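Local coordinates for protein SidF, inhibitor of growth family, member 3 (Legionella pneumophila subsp. pneumophila, PDB 4FYE) that probably removes a phosphate group from membrane phosphoinositides, acting as a phosphatidylinositol phosphate phosphatase of Legionella, at residues D554-K565 and A609-T617. The protein carries 1 engineered substitution. Numbering follows the deposited sequence.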
ATOM      1  N   ASP A 554       2.679  -9.578 -27.049  1.00 79.91           N
ATOM      2  CA  ASP A 554       2.104  -8.246 -26.994  1.00 80.68           C
ATOM      3  C   ASP A 554       1.571  -7.766 -28.351  1.00 83.68           C
ATOM      4  O   ASP A 554       0.392  -7.418 -28.481  1.00 80.30           O
ATOM      5  CB  ASP A 554       3.197  -7.289 -26.514  1.00 81.91           C
ATOM      6  CG  ASP A 554       2.658  -6.183 -25.662  1.00 80.60           C
ATOM      7  OD1 ASP A 554       3.121  -5.046 -25.859  1.00 83.96           O
ATOM      8  OD2 ASP A 554       1.781  -6.453 -24.803  1.00 81.06           O
ATOM      9  N   ALA A 555       2.458  -7.773 -29.352  1.00 85.29           N
ATOM     10  CA  ALA A 555       2.126  -7.439 -30.748  1.00 90.43           C
ATOM     11  C   ALA A 555       0.812  -8.049 -31.218  1.00 91.61           C
ATOM     12  O   ALA A 555      -0.055  -7.352 -31.763  1.00 90.75           O
ATOM     13  CB  ALA A 555       3.250  -7.891 -31.674  1.00 88.71           C
ATOM     14  N   LEU A 556       0.685  -9.352 -30.994  1.00 90.37           N
ATOM     15  CA  LEU A 556      -0.491 -10.092 -31.408  1.00 92.15           C
ATOM     16  C   LEU A 556      -1.708  -9.790 -30.544  1.00 90.65           C
ATOM     17  O   LEU A 556      -2.831  -9.726 -31.040  1.00 93.64           O
ATOM     18  CB  LEU A 556      -0.203 -11.587 -31.410  1.00 90.82           C
ATOM     19  CG  LEU A 556       0.713 -12.039 -32.563  1.00 99.21           C
ATOM     20  CD1 LEU A 556       1.196 -13.440 -32.244  1.00 95.90           C
ATOM     21  CD2 LEU A 556       0.060 -11.977 -33.950  1.00 93.79           C
ATOM     22  N   ARG A 557      -1.508  -9.577 -29.256  1.00 86.17           N
ATOM     23  CA  ARG A 557      -2.656  -9.175 -28.454  1.00 84.68           C
ATOM     24  C   ARG A 557      -3.141  -7.814 -28.937  1.00 83.34           C
ATOM     25  O   ARG A 557      -4.349  -7.569 -29.082  1.00 84.03           O
ATOM     26  CB  ARG A 557      -2.347  -9.234 -26.958  1.00 82.04           C
ATOM     27  CG  ARG A 557      -2.818 -10.562 -26.324  1.00 87.84           C
ATOM     28  CD  ARG A 557      -1.808 -11.236 -25.389  1.00 86.46           C
ATOM     29  NE  ARG A 557      -2.419 -12.394 -24.738  1.00 88.10           N
ATOM     30  CZ  ARG A 557      -1.828 -13.225 -23.881  1.00 85.01           C
ATOM     31  NH1 ARG A 557      -0.569 -13.075 -23.522  1.00 86.77           N
ATOM     32  NH2 ARG A 557      -2.517 -14.232 -23.377  1.00 87.25           N
ATOM     33  N   LYS A 558      -2.180  -6.966 -29.263  1.00 82.44           N
ATOM     34  CA  LYS A 558      -2.456  -5.585 -29.612  1.00 83.35           C
ATOM     35  C   LYS A 558      -3.322  -5.565 -30.879  1.00 85.13           C
ATOM     36  O   LYS A 558      -4.421  -5.012 -30.895  1.00 82.13           O
ATOM     37  CB  LYS A 558      -1.125  -4.842 -29.790  1.00 81.02           C
ATOM     38  CG  LYS A 558      -1.197  -3.369 -30.193  1.00 81.00           C
ATOM     39  CD  LYS A 558       0.205  -2.765 -30.085  1.00 79.69           C
ATOM     40  CE  LYS A 558       0.234  -1.292 -29.693  1.00 71.11           C
ATOM     41  NZ  LYS A 558       0.030  -0.462 -30.886  1.00 74.24           N
ATOM     42  N   ALA A 559      -2.848  -6.209 -31.930  1.00 92.03           N
ATOM     43  CA  ALA A 559      -3.625  -6.253 -33.166  1.00 94.58           C
ATOM     44  C   ALA A 559      -4.987  -6.930 -32.961  1.00 93.97           C
ATOM     45  O   ALA A 559      -5.971  -6.551 -33.612  1.00 94.03           O
ATOM     46  CB  ALA A 559      -2.848  -6.948 -34.273  1.00 97.98           C
ATOM     47  N   TYR A 560      -5.043  -7.929 -32.072  1.00 90.97           N
ATOM     48  CA  TYR A 560      -6.298  -8.630 -31.825  1.00 90.48           C
ATOM     49  C   TYR A 560      -7.270  -7.713 -31.107  1.00 93.40           C
ATOM     50  O   TYR A 560      -8.447  -7.633 -31.477  1.00100.61           O
ATOM     51  CB  TYR A 560      -6.059  -9.843 -30.965  1.00 90.98           C
ATOM     52  CG  TYR A 560      -7.312 -10.627 -30.652  1.00 92.63           C
ATOM     53  CD1 TYR A 560      -8.158 -10.223 -29.628  1.00 86.51           C
ATOM     54  CD2 TYR A 560      -7.646 -11.793 -31.386  1.00 95.36           C
ATOM     55  CE1 TYR A 560      -9.303 -10.929 -29.326  1.00 91.86           C
ATOM     56  CE2 TYR A 560      -8.794 -12.519 -31.094  1.00 94.83           C
ATOM     57  CZ  TYR A 560      -9.624 -12.086 -30.058  1.00 98.30           C
ATOM     58  OH  TYR A 560     -10.771 -12.786 -29.709  1.00 95.82           O
ATOM     59  N   TYR A 561      -6.781  -7.009 -30.093  1.00 86.69           N
ATOM     60  CA  TYR A 561      -7.644  -6.134 -29.319  1.00 85.31           C
ATOM     61  C   TYR A 561      -8.213  -5.027 -30.183  1.00 87.59           C
ATOM     62  O   TYR A 561      -9.383  -4.669 -30.070  1.00 84.46           O
ATOM     63  CB  TYR A 561      -6.895  -5.517 -28.138  1.00 84.34           C
ATOM     64  CG  TYR A 561      -7.713  -4.458 -27.443  1.00 82.41           C
ATOM     65  CD1 TYR A 561      -8.788  -4.806 -26.648  1.00 80.11           C
ATOM     66  CD2 TYR A 561      -7.434  -3.117 -27.611  1.00 82.53           C
ATOM     67  CE1 TYR A 561      -9.552  -3.846 -26.024  1.00 79.29           C
ATOM     68  CE2 TYR A 561      -8.196  -2.151 -26.993  1.00 84.11           C
ATOM     69  CZ  TYR A 561      -9.251  -2.526 -26.199  1.00 81.00           C
ATOM     70  OH  TYR A 561     -10.014  -1.578 -25.580  1.00 83.22           O
ATOM     71  N   THR A 562      -7.377  -4.485 -31.052  1.00 91.36           N
ATOM     72  CA  THR A 562      -7.811  -3.386 -31.886  1.00101.69           C
ATOM     73  C   THR A 562      -8.951  -3.840 -32.774  1.00107.70           C
ATOM     74  O   THR A 562      -9.927  -3.122 -32.955  1.00110.69           O
ATOM     75  CB  THR A 562      -6.673  -2.886 -32.779  1.00104.34           C
ATOM     76  OG1 THR A 562      -5.429  -3.022 -32.085  1.00105.49           O
ATOM     77  CG2 THR A 562      -6.890  -1.441 -33.132  1.00101.80           C
ATOM     78  N   GLU A 563      -8.815  -5.035 -33.333  1.00107.03           N
ATOM     79  CA  GLU A 563      -9.858  -5.611 -34.165  1.00111.76           C
ATOM     80  C   GLU A 563     -11.156  -5.936 -33.433  1.00106.61           C
ATOM     81  O   GLU A 563     -12.242  -5.671 -33.933  1.00101.70           O
ATOM     82  CB  GLU A 563      -9.336  -6.874 -34.847  1.00121.01           C
ATOM     83  CG  GLU A 563      -8.909  -6.674 -36.288  1.00123.30           C
ATOM     84  CD  GLU A 563      -9.555  -7.677 -37.218  1.00128.96           C
ATOM     85  OE1 GLU A 563     -10.796  -7.795 -37.189  1.00130.09           O
ATOM     86  OE2 GLU A 563      -8.821  -8.347 -37.973  1.00126.74           O
ATOM     87  N   HIS A 564     -11.041  -6.520 -32.248  1.00100.47           N
ATOM     88  CA  HIS A 564     -12.201  -7.066 -31.574  1.00100.79           C
ATOM     89  C   HIS A 564     -12.819  -6.195 -30.534  1.00 96.47           C
ATOM     90  O   HIS A 564     -13.841  -6.561 -29.924  1.00 92.77           O
ATOM     91  CB  HIS A 564     -11.857  -8.416 -30.984  1.00 98.16           C
ATOM     92  CG  HIS A 564     -11.155  -9.324 -31.952  1.00108.97           C
ATOM     93  ND1 HIS A 564     -11.817 -10.167 -32.758  1.00115.27           N
ATOM     94  CD2 HIS A 564      -9.806  -9.482 -32.241  1.00108.24           C
ATOM     95  CE1 HIS A 564     -10.937 -10.841 -33.516  1.00116.70           C
ATOM     96  NE2 HIS A 564      -9.708 -10.418 -33.199  1.00115.30           N
ATOM     97  N   LYS A 565     -12.254  -5.019 -30.338  1.00 93.32           N
ATOM     98  CA  LYS A 565     -12.593  -4.225 -29.181  1.00 93.88           C
ATOM     99  C   LYS A 565     -14.069  -3.891 -29.162  1.00 91.31           C
ATOM    100  O   LYS A 565     -14.701  -3.937 -28.117  1.00 87.24           O
ATOM    101  CB  LYS A 565     -11.763  -2.946 -29.171  1.00 95.02           C
ATOM    102  CG  LYS A 565     -12.585  -1.674 -29.210  1.00 96.80           C
ATOM    103  CD  LYS A 565     -11.897  -0.607 -30.045  1.00104.28           C
ATOM    104  CE  LYS A 565     -12.096  -0.840 -31.535  1.00103.48           C
ATOM    105  NZ  LYS A 565     -10.825  -0.687 -32.296  1.00 95.20           N
ATOM    106  N   ALA A 609      -8.496  -2.221 -18.793  1.00 51.94           N
ATOM    107  CA  ALA A 609      -7.064  -2.042 -18.725  1.00 49.44           C
ATOM    108  C   ALA A 609      -6.431  -2.185 -20.118  1.00 55.25           C
ATOM    109  O   ALA A 609      -5.527  -1.417 -20.522  1.00 55.22           O
ATOM    110  CB  ALA A 609      -6.480  -2.988 -17.726  1.00 44.93           C
ATOM    111  N   GLN A 610      -6.981  -3.099 -20.896  1.00 55.40           N
ATOM    112  CA  GLN A 610      -6.509  -3.303 -22.233  1.00 60.09           C
ATOM    113  C   GLN A 610      -6.670  -2.070 -23.048  1.00 62.06           C
ATOM    114  O   GLN A 610      -5.750  -1.717 -23.788  1.00 62.04           O
ATOM    115  CB  GLN A 610      -7.229  -4.484 -22.893  1.00 65.24           C
ATOM    116  CG  GLN A 610      -6.857  -5.797 -22.232  1.00 65.14           C
ATOM    117  CD  GLN A 610      -7.627  -6.974 -22.781  1.00 73.07           C
ATOM    118  OE1 GLN A 610      -7.074  -8.076 -22.949  1.00 69.02           O
ATOM    119  NE2 GLN A 610      -8.910  -6.762 -23.053  1.00 72.57           N
ATOM    120  N   GLU A 611      -7.811  -1.390 -22.915  1.00 63.78           N
ATOM    121  CA  GLU A 611      -8.032  -0.197 -23.729  1.00 61.89           C
ATOM    122  C   GLU A 611      -6.922   0.840 -23.443  1.00 63.21           C
ATOM    123  O   GLU A 611      -6.325   1.417 -24.370  1.00 61.72           O
ATOM    124  CB  GLU A 611      -9.438   0.405 -23.528  1.00 63.09           C
ATOM    125  CG  GLU A 611      -9.542   1.809 -24.152  1.00 71.96           C
ATOM    126  CD  GLU A 611     -10.713   2.662 -23.669  1.00 82.68           C
ATOM    127  OE1 GLU A 611     -11.876   2.255 -23.925  1.00 82.61           O
ATOM    128  OE2 GLU A 611     -10.465   3.770 -23.066  1.00 88.96           O
ATOM    129  N   LEU A 612      -6.633   1.050 -22.146  1.00 61.96           N
ATOM    130  CA  LEU A 612      -5.721   2.103 -21.702  1.00 57.30           C
ATOM    131  C   LEU A 612      -4.289   1.740 -22.087  1.00 60.77           C
ATOM    132  O   LEU A 612      -3.434   2.614 -22.325  1.00 62.16           O
ATOM    133  CB  LEU A 612      -5.826   2.282 -20.197  1.00 54.46           C
ATOM    134  CG  LEU A 612      -6.712   3.351 -19.490  1.00 60.12           C
ATOM    135  CD1 LEU A 612      -7.326   4.471 -20.364  1.00 55.54           C
ATOM    136  CD2 LEU A 612      -7.773   2.702 -18.635  1.00 52.91           C
ATOM    137  N   TYR A 613      -4.025   0.438 -22.145  1.00 59.29           N
ATOM    138  CA  TYR A 613      -2.661  -0.028 -22.326  1.00 59.15           C
ATOM    139  C   TYR A 613      -2.376  -0.101 -23.828  1.00 62.98           C
ATOM    140  O   TYR A 613      -1.440   0.543 -24.317  1.00 64.88           O
ATOM    141  CB  TYR A 613      -2.394  -1.381 -21.594  1.00 56.87           C
ATOM    142  CG  TYR A 613      -1.034  -1.967 -21.933  1.00 57.14           C
ATOM    143  CD1 TYR A 613       0.153  -1.332 -21.530  1.00 54.02           C
ATOM    144  CD2 TYR A 613      -0.940  -3.107 -22.749  1.00 61.83           C
ATOM    145  CE1 TYR A 613       1.385  -1.833 -21.900  1.00 56.33           C
ATOM    146  CE2 TYR A 613       0.287  -3.634 -23.136  1.00 59.33           C
ATOM    147  CZ  TYR A 613       1.445  -3.006 -22.704  1.00 62.16           C
ATOM    148  OH  TYR A 613       2.646  -3.568 -23.104  1.00 63.34           O
ATOM    149  N   TYR A 614      -3.205  -0.835 -24.558  1.00 61.16           N
ATOM    150  CA  TYR A 614      -2.953  -1.031 -25.974  1.00 66.25           C
ATOM    151  C   TYR A 614      -3.081   0.254 -26.803  1.00 68.26           C
ATOM    152  O   TYR A 614      -2.249   0.475 -27.680  1.00 71.53           O
ATOM    153  CB  TYR A 614      -3.769  -2.201 -26.539  1.00 64.83           C
ATOM    154  CG  TYR A 614      -3.358  -3.548 -25.972  1.00 62.38           C
ATOM    155  CD1 TYR A 614      -2.072  -4.039 -26.187  1.00 65.48           C
ATOM    156  CD2 TYR A 614      -4.253  -4.354 -25.266  1.00 61.33           C
ATOM    157  CE1 TYR A 614      -1.682  -5.272 -25.692  1.00 64.65           C
ATOM    158  CE2 TYR A 614      -3.867  -5.606 -24.768  1.00 63.36           C
ATOM    159  CZ  TYR A 614      -2.574  -6.057 -24.984  1.00 64.16           C
ATOM    160  OH  TYR A 614      -2.098  -7.266 -24.489  1.00 65.82           O
ATOM    161  N   GLU A 615      -4.079   1.093 -26.504  1.00 68.55           N
ATOM    162  CA  GLU A 615      -4.254   2.457 -27.112  1.00 67.63           C
ATOM    163  C   GLU A 615      -3.274   3.499 -26.545  1.00 64.89           C
ATOM    164  O   GLU A 615      -3.202   4.633 -27.007  1.00 60.20           O
ATOM    165  CB  GLU A 615      -5.686   2.965 -26.914  1.00 69.22           C
ATOM    166  CG  GLU A 615      -6.714   2.074 -27.593  1.00 73.87           C
ATOM    167  CD  GLU A 615      -8.130   2.638 -27.613  1.00 81.67           C
ATOM    168  OE1 GLU A 615      -8.340   3.810 -27.208  1.00 83.66           O
ATOM    169  OE2 GLU A 615      -9.052   1.900 -28.066  1.00 86.82           O
ATOM    170  N   ASN A 616      -2.513   3.092 -25.531  1.00 63.33           N
ATOM    171  CA  ASN A 616      -1.478   3.936 -24.987  1.00 60.38           C
ATOM    172  C   ASN A 616      -2.070   5.269 -24.548  1.00 60.18           C
ATOM    173  O   ASN A 616      -1.486   6.342 -24.734  1.00 62.55           O
ATOM    174  CB  ASN A 616      -0.346   4.079 -26.021  1.00 62.32           C
ATOM    175  CG  ASN A 616       0.890   4.781 -25.472  1.00 63.67           C
ATOM    176  OD1 ASN A 616       1.548   5.481 -26.241  1.00 66.04           O
ATOM    177  ND2 ASN A 616       1.197   4.642 -24.151  1.00 54.77           N
ATOM    178  N   THR A 617      -3.228   5.193 -23.897  1.00 59.32           N
ATOM    179  CA  THR A 617      -3.859   6.384 -23.314  1.00 54.95           C
ATOM    180  C   THR A 617      -3.697   6.533 -21.774  1.00 53.28           C
ATOM    181  O   THR A 617      -4.071   7.565 -21.183  1.00 53.95           O
ATOM    182  CB  THR A 617      -5.334   6.455 -23.703  1.00 53.17           C
ATOM    183  OG1 THR A 617      -5.982   5.233 -23.317  1.00 52.78           O
ATOM    184  CG2 THR A 617      -5.467   6.680 -25.218  1.00 51.63           C
TER
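Tyr614 and Tyr561, one from each helix, show how two large aromatic side chains can join helices whose axes, within these segments, come no closer than 10.6 Å. Tyr614 is the knob: its side chain enters the hole made by Asp554, Arg557, Lys558 and Tyr561. With CG anti to its own carbonyl carbon (chi1 -66°), the ring lies against the flank of helix 554-565; Lys558 CA makes an off-centre CH-pi contact 4.2 Å from the ring centroid, and Lys558 CB rests 3.8 Å from Tyr614 CD1. Tyr561 points toward helix 609-614. Gln610 CB makes a CH-pi contact over one face of the Tyr561 ring, 4.2 Å from the centroid, while Lys565 CB covers the opposite face toward the rim. The two tyrosine rings meet obliquely, planes 32° apart. Tyr561 CD2 packs on the methylene of Tyr614, 3.9 Å from its CB.

Polar contact across the interface is sparse. Tyr613 OH donates to Asp554 OD1 at 3.2 Å, on the syn side of the carboxylate and 24° out of its plane. Arg557 contributes its aliphatic base, with CB 3.2 Å from Tyr614 OH, but sends its guanidinium to helix 438-458, where it forms a salt bridge with Asp450.

That helix also touches Asp554, Tyr613 and Tyr614. The whole is a crossed helix-helix packing with Tyr614 as a single knob, joining helix 522-583 to the C-terminal end of helix 590-614, which closes in a Schellman motif at Asn616.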